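Local coordinates for protein probable ribonuclease HepT (Haemophilus influenzae, PDB 1JOG) that is probably the RNase toxin of a type VII toxin-antitoxin system, neutralised by its partner MntA, probably through AMPylation, at residues Met105-Thr109 with Val121-Ile125; Phe80-Leu84 with Trp99-Arg103; Val10-Phe15 with Val53-Ser57; Met61-Leu65 with Ile83-Ala87. All blocks are in the same frame, centred on the assembly; numbering follows the deposited sequence.

Interaction 1 of 4, residues Met105-Thr109 with Val121-Ile125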
loop_
_atom_site.group_PDB
_atom_site.type_symbol
_atom_site.label_atom_id
_atom_site.label_comp_id
_atom_site.label_asym_id
_atom_site.label_seq_id
_atom_site.Cartn_x
_atom_site.Cartn_y
_atom_site.Cartn_z
HETATM N N MSE A 105 -6.905 10.058 -5.107
HETATM C CA MSE A 105 -7.197 8.642 -4.967
HETATM C C MSE A 105 -5.997 8.019 -4.188
HETATM O O MSE A 105 -6.170 7.389 -3.098
HETATM C CB MSE A 105 -7.315 8.041 -6.360
HETATM C CG MSE A 105 -8.111 6.783 -6.517
HETATM SE SE MSE A 105 -8.282 6.422 -8.407
HETATM C CE MSE A 105 -7.638 4.574 -8.553
ATOM N N ARG A 106 -4.779 8.221 -4.702
ATOM C CA ARG A 106 -3.671 7.622 -3.980
ATOM C C ARG A 106 -3.576 7.965 -2.507
ATOM O O ARG A 106 -3.301 7.050 -1.714
ATOM C CB ARG A 106 -2.296 7.825 -4.582
ATOM C CG ARG A 106 -1.398 6.910 -3.737
ATOM C CD ARG A 106 -0.034 6.788 -4.162
ATOM N NE ARG A 106 0.708 5.851 -3.323
ATOM C CZ ARG A 106 0.443 5.653 -2.037
ATOM N NH1 ARG A 106 -0.557 6.287 -1.414
ATOM N NH2 ARG A 106 1.240 4.875 -1.350
ATOM N N ASN A 107 -3.811 9.230 -2.156
ATOM C CA ASN A 107 -3.779 9.722 -0.759
ATOM C C ASN A 107 -4.932 9.237 0.106
ATOM O O ASN A 107 -4.990 9.659 1.235
ATOM C CB ASN A 107 -3.833 11.232 -0.673
ATOM C CG ASN A 107 -2.602 11.942 -1.375
ATOM O OD1 ASN A 107 -1.473 11.451 -1.319
ATOM N ND2 ASN A 107 -2.841 13.111 -1.999
ATOM N N ILE A 108 -5.879 8.427 -0.407
ATOM C CA ILE A 108 -6.921 7.898 0.482
ATOM C C ILE A 108 -6.846 6.368 0.524
ATOM O O ILE A 108 -7.618 5.718 1.229
ATOM C CB ILE A 108 -8.370 8.325 0.032
ATOM C CG1 ILE A 108 -8.665 7.874 -1.405
ATOM C CG2 ILE A 108 -8.472 9.782 0.229
ATOM C CD1 ILE A 108 -9.895 8.428 -1.990
ATOM N N THR A 109 -5.941 5.778 -0.264
ATOM C CA THR A 109 -5.842 4.328 -0.233
ATOM C C THR A 109 -5.453 3.838 1.162
ATOM O O THR A 109 -5.691 2.670 1.455
ATOM C CB THR A 109 -4.859 3.779 -1.251
ATOM O OG1 THR A 109 -3.556 4.213 -0.910
ATOM C CG2 THR A 109 -5.235 4.245 -2.640
ATOM N N VAL A 121 -12.510 3.029 -4.592
ATOM C CA VAL A 121 -11.249 3.243 -5.252
ATOM C C VAL A 121 -11.074 2.206 -6.362
ATOM O O VAL A 121 -10.552 2.499 -7.448
ATOM C CB VAL A 121 -10.083 3.191 -4.218
ATOM C CG1 VAL A 121 -8.708 3.030 -4.910
ATOM C CG2 VAL A 121 -10.119 4.454 -3.387
ATOM N N TYR A 122 -11.568 1.007 -6.134
ATOM C CA TYR A 122 -11.335 -0.022 -7.144
ATOM C C TYR A 122 -12.107 0.277 -8.418
ATOM O O TYR A 122 -11.641 0.076 -9.523
ATOM C CB TYR A 122 -11.689 -1.375 -6.569
ATOM C CG TYR A 122 -11.539 -2.528 -7.555
ATOM C CD1 TYR A 122 -10.304 -3.142 -7.735
ATOM C CD2 TYR A 122 -12.600 -2.918 -8.378
ATOM C CE1 TYR A 122 -10.095 -4.130 -8.764
ATOM C CE2 TYR A 122 -12.441 -3.928 -9.411
ATOM C CZ TYR A 122 -11.166 -4.523 -9.586
ATOM O OH TYR A 122 -10.947 -5.526 -10.528
ATOM N N ALA A 123 -13.305 0.782 -8.243
ATOM C CA ALA A 123 -14.146 1.131 -9.362
ATOM C C ALA A 123 -13.447 2.159 -10.308
ATOM O O ALA A 123 -13.802 2.316 -11.469
ATOM C CB ALA A 123 -15.454 1.753 -8.808
ATOM N N GLN A 124 -12.517 2.928 -9.774
ATOM C CA GLN A 124 -11.853 3.944 -10.563
ATOM C C GLN A 124 -10.667 3.362 -11.323
ATOM O O GLN A 124 -10.096 4.049 -12.152
ATOM C CB GLN A 124 -11.382 5.122 -9.625
ATOM C CG GLN A 124 -12.455 5.816 -8.777
ATOM C CD GLN A 124 -11.918 6.879 -7.759
ATOM O OE1 GLN A 124 -10.914 7.547 -8.005
ATOM N NE2 GLN A 124 -12.624 7.045 -6.628
ATOM N N ILE A 125 -10.342 2.081 -11.104
ATOM C CA ILE A 125 -9.165 1.493 -11.746
ATOM C C ILE A 125 -9.157 1.343 -13.252
ATOM O O ILE A 125 -8.091 1.527 -13.861
ATOM C CB ILE A 125 -8.771 0.192 -11.041
ATOM C CG1 ILE A 125 -8.260 0.578 -9.667
ATOM C CG2 ILE A 125 -7.719 -0.637 -11.817
ATOM C CD1 ILE A 125 -8.042 -0.614 -8.779
#

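Interaction 2 of 4, residues Phe80-Leu84 with Trp99-Arg103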
loop_
_atom_site.group_PDB
_atom_site.type_symbol
_atom_site.label_atom_id
_atom_site.label_comp_id
_atom_site.label_asym_id
_atom_site.label_seq_id
_atom_site.Cartn_x
_atom_site.Cartn_y
_atom_site.Cartn_z
ATOM N N PHE A 80 4.765 17.632 -7.397
ATOM C CA PHE A 80 3.772 16.943 -8.190
ATOM C C PHE A 80 3.321 17.655 -9.469
ATOM O O PHE A 80 3.552 17.167 -10.608
ATOM C CB PHE A 80 2.564 16.676 -7.298
ATOM C CG PHE A 80 1.538 15.834 -7.954
ATOM C CD1 PHE A 80 1.855 14.526 -8.359
ATOM C CD2 PHE A 80 0.270 16.327 -8.201
ATOM C CE1 PHE A 80 0.918 13.719 -9.001
ATOM C CE2 PHE A 80 -0.695 15.528 -8.847
ATOM C CZ PHE A 80 -0.373 14.232 -9.244
ATOM N N LYS A 81 2.677 18.804 -9.269
ATOM C CA LYS A 81 2.129 19.671 -10.350
ATOM C C LYS A 81 3.077 20.278 -11.407
ATOM O O LYS A 81 2.674 20.585 -12.548
ATOM C CB LYS A 81 1.280 20.795 -9.722
ATOM C CG LYS A 81 -0.133 20.345 -9.365
ATOM C CD LYS A 81 -0.776 21.306 -8.389
ATOM C CE LYS A 81 -2.206 20.858 -7.995
ATOM N NZ LYS A 81 -3.259 21.025 -9.063
ATOM N N ASP A 82 4.333 20.410 -11.055
ATOM C CA ASP A 82 5.310 20.902 -12.004
ATOM C C ASP A 82 5.582 19.728 -12.908
ATOM O O ASP A 82 5.608 19.858 -14.131
ATOM C CB ASP A 82 6.591 21.319 -11.281
ATOM C CG ASP A 82 6.409 22.589 -10.489
ATOM O OD1 ASP A 82 5.622 23.438 -11.006
ATOM O OD2 ASP A 82 7.040 22.731 -9.394
ATOM N N ILE A 83 5.779 18.565 -12.302
ATOM C CA ILE A 83 6.035 17.317 -13.031
ATOM C C ILE A 83 4.857 17.103 -14.033
ATOM O O ILE A 83 5.077 16.774 -15.220
ATOM C CB ILE A 83 6.100 16.102 -12.005
ATOM C CG1 ILE A 83 7.288 16.246 -11.038
ATOM C CG2 ILE A 83 6.193 14.792 -12.723
ATOM C CD1 ILE A 83 8.616 16.083 -11.702
ATOM N N LEU A 84 3.611 17.281 -13.557
ATOM C CA LEU A 84 2.452 17.090 -14.448
ATOM C C LEU A 84 2.465 18.145 -15.508
ATOM O O LEU A 84 2.269 17.822 -16.649
ATOM C CB LEU A 84 1.130 17.149 -13.707
ATOM C CG LEU A 84 0.906 16.102 -12.620
ATOM C CD1 LEU A 84 -0.589 16.199 -12.055
ATOM C CD2 LEU A 84 1.250 14.769 -13.192
ATOM N N TRP A 99 -4.587 13.101 -13.498
ATOM C CA TRP A 99 -3.475 12.662 -12.640
ATOM C C TRP A 99 -3.617 13.340 -11.304
ATOM O O TRP A 99 -3.281 12.759 -10.274
ATOM C CB TRP A 99 -2.130 12.958 -13.291
ATOM C CG TRP A 99 -1.943 12.029 -14.443
ATOM C CD1 TRP A 99 -2.283 12.248 -15.799
ATOM C CD2 TRP A 99 -1.464 10.705 -14.371
ATOM N NE1 TRP A 99 -2.025 11.120 -16.522
ATOM C CE2 TRP A 99 -1.511 10.163 -15.678
ATOM C CE3 TRP A 99 -0.997 9.911 -13.331
ATOM C CZ2 TRP A 99 -1.118 8.866 -15.955
ATOM C CZ3 TRP A 99 -0.636 8.608 -13.628
ATOM C CH2 TRP A 99 -0.687 8.100 -14.902
ATOM N N VAL A 100 -4.197 14.544 -11.305
ATOM C CA VAL A 100 -4.400 15.226 -10.050
ATOM C C VAL A 100 -5.390 14.398 -9.225
ATOM O O VAL A 100 -5.252 14.226 -8.013
ATOM C CB VAL A 100 -4.932 16.640 -10.277
ATOM C CG1 VAL A 100 -5.427 17.200 -8.971
ATOM C CG2 VAL A 100 -3.836 17.540 -10.797
ATOM N N ALA A 101 -6.384 13.854 -9.904
ATOM C CA ALA A 101 -7.377 13.038 -9.232
ATOM C C ALA A 101 -6.732 11.694 -8.833
ATOM O O ALA A 101 -7.049 11.155 -7.771
ATOM C CB ALA A 101 -8.633 12.827 -10.182
ATOM N N TYR A 102 -5.847 11.132 -9.660
ATOM C CA TYR A 102 -5.178 9.855 -9.271
ATOM C C TYR A 102 -4.356 10.009 -7.947
ATOM O O TYR A 102 -4.261 9.111 -7.132
ATOM C CB TYR A 102 -4.309 9.382 -10.420
ATOM C CG TYR A 102 -5.099 9.034 -11.672
ATOM C CD1 TYR A 102 -4.513 9.101 -12.945
ATOM C CD2 TYR A 102 -6.437 8.642 -11.575
ATOM C CE1 TYR A 102 -5.242 8.799 -14.062
ATOM C CE2 TYR A 102 -7.171 8.343 -12.666
ATOM C CZ TYR A 102 -6.586 8.429 -13.921
ATOM O OH TYR A 102 -7.389 8.249 -15.055
ATOM N N ARG A 103 -3.799 11.181 -7.713
ATOM C CA ARG A 103 -3.135 11.400 -6.452
ATOM C C ARG A 103 -4.176 11.478 -5.275
ATOM O O ARG A 103 -3.954 10.895 -4.226
ATOM C CB ARG A 103 -2.300 12.687 -6.523
ATOM C CG ARG A 103 -1.570 12.838 -5.241
ATOM C CD ARG A 103 -0.563 13.960 -5.218
ATOM N NE ARG A 103 -1.225 15.231 -5.289
ATOM C CZ ARG A 103 -0.646 16.381 -5.018
ATOM N NH1 ARG A 103 0.630 16.402 -4.646
ATOM N NH2 ARG A 103 -1.342 17.505 -5.154
#

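Interaction 3 of 4, residues Val10-Phe15 with Val53-Ser57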
loop_
_atom_site.group_PDB
_atom_site.type_symbol
_atom_site.label_atom_id
_atom_site.label_comp_id
_atom_site.label_asym_id
_atom_site.label_seq_id
_atom_site.Cartn_x
_atom_site.Cartn_y
_atom_site.Cartn_z
ATOM N N VAL A 10 9.940 -2.096 -15.530
ATOM C CA VAL A 10 9.188 -2.148 -14.264
ATOM C C VAL A 10 7.799 -1.469 -14.415
ATOM O O VAL A 10 6.729 -2.072 -14.147
ATOM C CB VAL A 10 10.027 -1.501 -13.144
ATOM C CG1 VAL A 10 11.492 -2.030 -13.250
ATOM C CG2 VAL A 10 10.012 0.020 -13.286
ATOM N N LEU A 11 7.809 -0.258 -14.939
ATOM C CA LEU A 11 6.560 0.414 -15.138
ATOM C C LEU A 11 5.710 -0.490 -15.988
ATOM O O LEU A 11 4.524 -0.736 -15.670
ATOM C CB LEU A 11 6.743 1.739 -15.836
ATOM C CG LEU A 11 5.451 2.414 -16.279
ATOM C CD1 LEU A 11 4.457 2.450 -15.130
ATOM C CD2 LEU A 11 5.776 3.827 -16.750
ATOM N N ASP A 12 6.330 -1.069 -17.008
ATOM C CA ASP A 12 5.593 -1.918 -17.965
ATOM C C ASP A 12 5.040 -3.183 -17.299
ATOM O O ASP A 12 3.869 -3.592 -17.507
ATOM C CB ASP A 12 6.530 -2.299 -19.134
ATOM C CG ASP A 12 5.770 -2.719 -20.410
ATOM O OD1 ASP A 12 5.208 -3.832 -20.440
ATOM O OD2 ASP A 12 5.728 -1.930 -21.383
ATOM N N ALA A 13 5.866 -3.800 -16.466
ATOM C CA ALA A 13 5.414 -5.005 -15.854
ATOM C C ALA A 13 4.421 -4.781 -14.674
ATOM O O ALA A 13 3.592 -5.643 -14.417
ATOM C CB ALA A 13 6.648 -5.884 -15.462
ATOM N N ALA A 14 4.486 -3.624 -14.008
ATOM C CA ALA A 14 3.605 -3.348 -12.885
ATOM C C ALA A 14 2.216 -3.118 -13.487
ATOM O O ALA A 14 1.227 -3.665 -13.004
ATOM C CB ALA A 14 4.082 -2.120 -12.094
ATOM N N PHE A 15 2.185 -2.315 -14.544
ATOM C CA PHE A 15 1.000 -2.018 -15.344
ATOM C C PHE A 15 0.280 -3.258 -15.828
ATOM O O PHE A 15 -0.910 -3.442 -15.619
ATOM C CB PHE A 15 1.379 -1.259 -16.595
ATOM C CG PHE A 15 0.221 -1.030 -17.529
ATOM C CD1 PHE A 15 0.034 -1.828 -18.623
ATOM C CD2 PHE A 15 -0.719 -0.057 -17.261
ATOM C CE1 PHE A 15 -1.127 -1.679 -19.488
ATOM C CE2 PHE A 15 -1.859 0.096 -18.102
ATOM C CZ PHE A 15 -2.052 -0.725 -19.216
ATOM N N VAL A 53 1.715 1.409 -9.988
ATOM C CA VAL A 53 1.766 2.091 -11.312
ATOM C C VAL A 53 1.722 3.637 -11.239
ATOM O O VAL A 53 2.454 4.336 -11.905
ATOM C CB VAL A 53 0.655 1.557 -12.188
ATOM C CG1 VAL A 53 0.669 2.215 -13.575
ATOM C CG2 VAL A 53 0.830 0.076 -12.269
ATOM N N TYR A 54 0.878 4.145 -10.369
ATOM C CA TYR A 54 0.771 5.560 -10.130
ATOM C C TYR A 54 2.155 6.160 -9.773
ATOM O O TYR A 54 2.648 7.120 -10.425
ATOM C CB TYR A 54 -0.193 5.787 -8.960
ATOM C CG TYR A 54 -0.085 7.168 -8.459
ATOM C CD1 TYR A 54 -0.519 8.217 -9.249
ATOM C CD2 TYR A 54 0.556 7.471 -7.276
ATOM C CE1 TYR A 54 -0.332 9.535 -8.900
ATOM C CE2 TYR A 54 0.781 8.822 -6.935
ATOM C CZ TYR A 54 0.305 9.844 -7.792
ATOM O OH TYR A 54 0.370 11.199 -7.502
ATOM N N GLU A 55 2.719 5.657 -8.678
ATOM C CA GLU A 55 4.046 6.065 -8.235
ATOM C C GLU A 55 5.121 5.950 -9.356
ATOM O O GLU A 55 5.746 6.932 -9.695
ATOM C CB GLU A 55 4.510 5.230 -7.072
ATOM C CG GLU A 55 4.942 6.035 -5.877
ATOM C CD GLU A 55 3.790 6.171 -4.913
ATOM O OE1 GLU A 55 2.976 7.095 -5.111
ATOM O OE2 GLU A 55 3.677 5.334 -3.978
ATOM N N LEU A 56 5.219 4.779 -9.964
ATOM C CA LEU A 56 6.183 4.511 -11.027
ATOM C C LEU A 56 5.896 5.417 -12.204
ATOM O O LEU A 56 6.827 6.025 -12.803
ATOM C CB LEU A 56 6.140 3.037 -11.446
ATOM C CG LEU A 56 6.855 1.773 -10.864
ATOM C CD1 LEU A 56 7.612 2.065 -9.631
ATOM C CD2 LEU A 56 5.853 0.635 -10.551
ATOM N N SER A 57 4.612 5.555 -12.534
ATOM C CA SER A 57 4.270 6.445 -13.674
ATOM C C SER A 57 4.812 7.825 -13.361
ATOM O O SER A 57 5.327 8.490 -14.253
ATOM C CB SER A 57 2.734 6.576 -13.934
ATOM O OG SER A 57 2.176 5.330 -14.373
#

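Interaction 4 of 4, residues Met61-Leu65 with Ile83-Ala87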
loop_
_atom_site.group_PDB
_atom_site.type_symbol
_atom_site.label_atom_id
_atom_site.label_comp_id
_atom_site.label_asym_id
_atom_site.label_seq_id
_atom_site.Cartn_x
_atom_site.Cartn_y
_atom_site.Cartn_z
HETATM N N MSE A 61 7.739 10.052 -15.419
HETATM C CA MSE A 61 7.583 11.348 -15.996
HETATM C C MSE A 61 8.756 12.154 -15.446
HETATM O O MSE A 61 9.289 12.992 -16.124
HETATM C CB MSE A 61 6.307 12.040 -15.529
HETATM C CG MSE A 61 5.019 11.436 -16.060
HETATM SE SE MSE A 61 3.491 12.346 -15.189
HETATM C CE MSE A 61 2.462 10.657 -15.452
ATOM N N LYS A 62 9.122 11.917 -14.195
ATOM C CA LYS A 62 10.159 12.692 -13.571
ATOM C C LYS A 62 11.501 12.407 -14.253
ATOM O O LYS A 62 12.178 13.314 -14.757
ATOM C CB LYS A 62 10.237 12.350 -12.104
ATOM C CG LYS A 62 10.982 13.411 -11.325
ATOM C CD LYS A 62 10.967 13.166 -9.807
ATOM C CE LYS A 62 12.106 13.944 -9.115
ATOM N NZ LYS A 62 11.975 14.046 -7.626
ATOM N N ARG A 63 11.878 11.138 -14.312
ATOM C CA ARG A 63 13.135 10.846 -14.935
ATOM C C ARG A 63 13.147 11.320 -16.365
ATOM O O ARG A 63 14.199 11.656 -16.869
ATOM C CB ARG A 63 13.455 9.368 -14.917
ATOM C CG ARG A 63 14.769 9.062 -14.245
ATOM C CD ARG A 63 14.925 7.572 -13.962
ATOM N NE ARG A 63 14.537 6.767 -15.126
ATOM C CZ ARG A 63 14.504 5.435 -15.079
ATOM N NH1 ARG A 63 14.836 4.792 -13.927
ATOM N NH2 ARG A 63 14.137 4.755 -16.178
ATOM N N GLN A 64 11.990 11.366 -17.010
ATOM C CA GLN A 64 11.929 11.764 -18.411
ATOM C C GLN A 64 12.306 13.222 -18.535
ATOM O O GLN A 64 13.136 13.555 -19.322
ATOM C CB GLN A 64 10.536 11.537 -18.946
ATOM C CG GLN A 64 10.331 11.909 -20.375
ATOM C CD GLN A 64 11.049 10.994 -21.316
ATOM O OE1 GLN A 64 11.314 9.850 -20.985
ATOM N NE2 GLN A 64 11.364 11.488 -22.507
ATOM N N LEU A 65 11.708 14.072 -17.725
ATOM C CA LEU A 65 11.951 15.495 -17.723
ATOM C C LEU A 65 13.323 15.842 -17.179
ATOM O O LEU A 65 13.910 16.844 -17.586
ATOM C CB LEU A 65 10.862 16.196 -16.891
ATOM C CG LEU A 65 9.501 15.869 -17.567
ATOM C CD1 LEU A 65 8.359 15.978 -16.570
ATOM C CD2 LEU A 65 9.265 16.729 -18.848
ATOM N N ILE A 83 5.779 18.565 -12.302
ATOM C CA ILE A 83 6.035 17.317 -13.031
ATOM C C ILE A 83 4.857 17.103 -14.033
ATOM O O ILE A 83 5.077 16.774 -15.220
ATOM C CB ILE A 83 6.100 16.102 -12.005
ATOM C CG1 ILE A 83 7.288 16.246 -11.038
ATOM C CG2 ILE A 83 6.193 14.792 -12.723
ATOM C CD1 ILE A 83 8.616 16.083 -11.702
ATOM N N LEU A 84 3.611 17.281 -13.557
ATOM C CA LEU A 84 2.452 17.090 -14.448
ATOM C C LEU A 84 2.465 18.145 -15.508
ATOM O O LEU A 84 2.269 17.822 -16.649
ATOM C CB LEU A 84 1.130 17.149 -13.707
ATOM C CG LEU A 84 0.906 16.102 -12.620
ATOM C CD1 LEU A 84 -0.589 16.199 -12.055
ATOM C CD2 LEU A 84 1.250 14.769 -13.192
ATOM N N ARG A 85 2.659 19.408 -15.150
ATOM C CA ARG A 85 2.757 20.426 -16.203
ATOM C C ARG A 85 3.829 20.117 -17.253
ATOM O O ARG A 85 3.540 20.191 -18.462
ATOM C CB ARG A 85 3.032 21.785 -15.610
ATOM C CG ARG A 85 1.768 22.368 -15.006
ATOM C CD ARG A 85 2.086 23.575 -14.188
ATOM N NE ARG A 85 1.109 23.785 -13.131
ATOM C CZ ARG A 85 1.443 24.129 -11.899
ATOM N NH1 ARG A 85 2.724 24.295 -11.577
ATOM N NH2 ARG A 85 0.500 24.302 -10.990
ATOM N N GLU A 86 5.055 19.766 -16.820
ATOM C CA GLU A 86 6.131 19.447 -17.784
ATOM C C GLU A 86 5.753 18.267 -18.665
ATOM O O GLU A 86 5.854 18.323 -19.878
ATOM C CB GLU A 86 7.423 19.169 -17.050
ATOM C CG GLU A 86 8.376 20.357 -16.999
ATOM C CD GLU A 86 7.775 21.655 -16.464
ATOM O OE1 GLU A 86 8.325 22.724 -16.807
ATOM O OE2 GLU A 86 6.786 21.629 -15.702
ATOM N N ALA A 87 5.241 17.218 -18.044
ATOM C CA ALA A 87 4.792 16.041 -18.754
ATOM C C ALA A 87 3.803 16.391 -19.868
ATOM O O ALA A 87 3.840 15.738 -20.910
ATOM C CB ALA A 87 4.145 15.017 -17.747
#

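Interaction 1 of 4, residues Met105-Thr109 with Val121-Ile125
The carbonyl oxygen of Met105, a residue whose side chain reaches over to Val121, is gripped by two backbone amides: Ile108 N at 2.9 Å and, more weakly, Thr109 N. Next to them Thr109 N bonds to Arg106 O, spanning a type I turn from Arg106 to Thr109 just where helix 96-106 runs out. Met105 is modelled as selenomethionine, and it does most of the touching. Its chain runs out straight as far as SE and bends at the last torsion (chi3 127°), which lays CE 3.7 Å from Val121 O and 4.1 Å from Val121 CG1. Met105 CE also rests 4.2 Å from Ile125 CG1. Gln124 runs alongside in the opposite direction, its CB 3.6 Å from Met105 SE; the modelled approach of its amide oxygen to SE is too close to be trusted. On the turn itself, Ile108 CG1 meets the second Val121 branch, CG2, at 4.2 Å, and Thr109 adds its methyl, CG2, 4.3 Å from Val121 CG1. Thr109 OG1 is engaged on another front, with Glu51 of helix 36-68, while Arg106 leaves the contact and pairs with Glu55 through NE. Apolar packing of this kind backs the turn against helix 115-123, and the turn carries the first half of the RX(4)HXY motif, whose Arg106 is probably an active-site residue.

Interaction 2 of 4, residues Phe80-Leu84 with Trp99-Arg103
Trp99 starts the contact with its backbone and CB instead of its ring: CB sits 3.8 Å from Leu84 CD1, while the carbonyl oxygen, Trp99 O, lies near the plane of the Phe80 ring at its edge, 3.4 Å from Phe80 CZ. The indole itself leads away from helix 80-89, toward Leu135 of helix 125-140. One residue on, Val100 presents its CA to the same ring edge. Its CG2 branch, turned away from its own carbonyl carbon, wedges in 3.7 Å from Leu84 CD1 and touches the far end of Lys81, NZ, at 3.9 Å. A helical turn after Trp99 comes Arg103, which lies over one face of Phe80. Its CD stands 3.7 Å from the ring centroid, only 4° off the normal, a clear CH-pi contact. The bend at its third torsion then folds the guanidinium down almost flat on the ring's rim, the two planes 16° apart, with NH1 3.3 Å from Phe80 CB. Leu84 CG covers the opposite face, offset toward the rim. The segment axes run roughly antiparallel, at 149°, 11.2 Å apart at closest. With no hydrogen bond between the segments, the contact rests largely on van der Waals packing and on the arginine laid over the ring; the nearby Lys81 and Arg103 charges would, if anything, oppose it slightly.

Interaction 3 of 4, residues Val10-Phe15 with Val53-Ser57
Leu56 points its CB toward 10-15, and CB, CG and CD2 each find a neighbour there. CB lies 4.1 Å from Leu11 CD1. CG, placed beside the backbone N by chi1, stands 4.3 Å from Val10 CG2. At the tip CD2 presses on the methyl of Ala14, 3.6 Å from its CB; chi2 is close to eclipsed (6°), a sign of some strain if the model is right there. Leu56 also packs on Tyr113 of the second subunit, so this side chain serves the dimer as well as its own chain.

Segments 10-15 and 53-57, on helices 8-26 and 36-68, run nearly antiparallel, at 160°, their axes 9.5 Å apart, the pairing expected in the all-helical bundle of this nucleotidyltransferase substrate-binding-like fold. Ala14, being small, is consistent with this close approach: its CB also meets Val53 CG2, and that branch reaches on to the backbone, ending 3.6 Å from Phe15 N. The other branch of Val53, CG1, turns to Leu11.

Leu11 gets there by swinging CG to the side away from its own backbone N (chi1 171°), which carries CD1 in among Val53 CG1, Leu56 CB and Ser57 OG. The hydroxyl it touches, Ser57 OG, 3.8 Å from Leu11 CD1, is already committed: OG donates to Val53 O one turn back, 2.7 Å away, from above the carbonyl plane. The same oxygen also accepts from Ser57 N.

Interaction 4 of 4, residues Met61-Leu65 with Ile83-Ala87
This is an apolar helix-on-helix contact inside the all-helical nucleotidyltransferase substrate-binding-like domain, where the short helix 80-89 lies across the C-terminal part of the long helix 36-68. The segment axes pass 9.7 Å apart and are inclined at 63°, so helix 80-89 crosses the long helix instead of running along it. Most of the touching side chains are buried, and no hydrogen bond spans the two segments.

At one end Met61, a selenomethionine in the model, stretches out extended beyond CG and brings SE to 3.8 Å from Ala87 CB, with Leu84 CD2 almost as near. Its own CB meets Ile83 CG2 at 3.9 Å. Trp99 and Leu135 also pack on Met61, which ties this end into helices 96-106 and 125-140.

In the middle Ile83 sends its branches to different residues: while CG2 faces Met61, CD1 comes to rest 3.6 Å from Lys62 CG. Lys62 thus contributes only the aliphatic root of its side chain, since the extended remainder carries NZ away from helix 80-89.

The other end belongs to Leu65. With CG beside the backbone N (chi1 -60°), its isobutyl fork opens against the backbone of the facing helix: Leu65 CD1 lies 3.6 Å from Ile83 O and 3.7 Å from Ala87 N. Glu86 fills the fork. Its carboxylate turns away, and its CB sits between the two leucine methyls, 3.4 Å from Leu65 CD1 and 3.5 Å from Leu65 CD2.

How the interactions relate
Along the chain the contacts close in the order 3, 4, 2, 1. Helix 36-68 serves interactions 3 and 4, helix 80-89 serves 4 and 2, and helix 96-106 serves 2 and 1, so each hands over to the next. Interactions 2 and 4 are close neighbours, centres about 10 Å apart, and share Ile83 and Leu84; interactions 1 and 4 lie on opposite sides of the chain's centre, about 22 Å between centres. Interaction 3, nearest that centre, is linked to interaction 1 by the Arg106-Glu55 salt bridge and to interaction 2 through Tyr54. The probable active-site arginine is thereby tied to the long helix 36-68 within one helical domain.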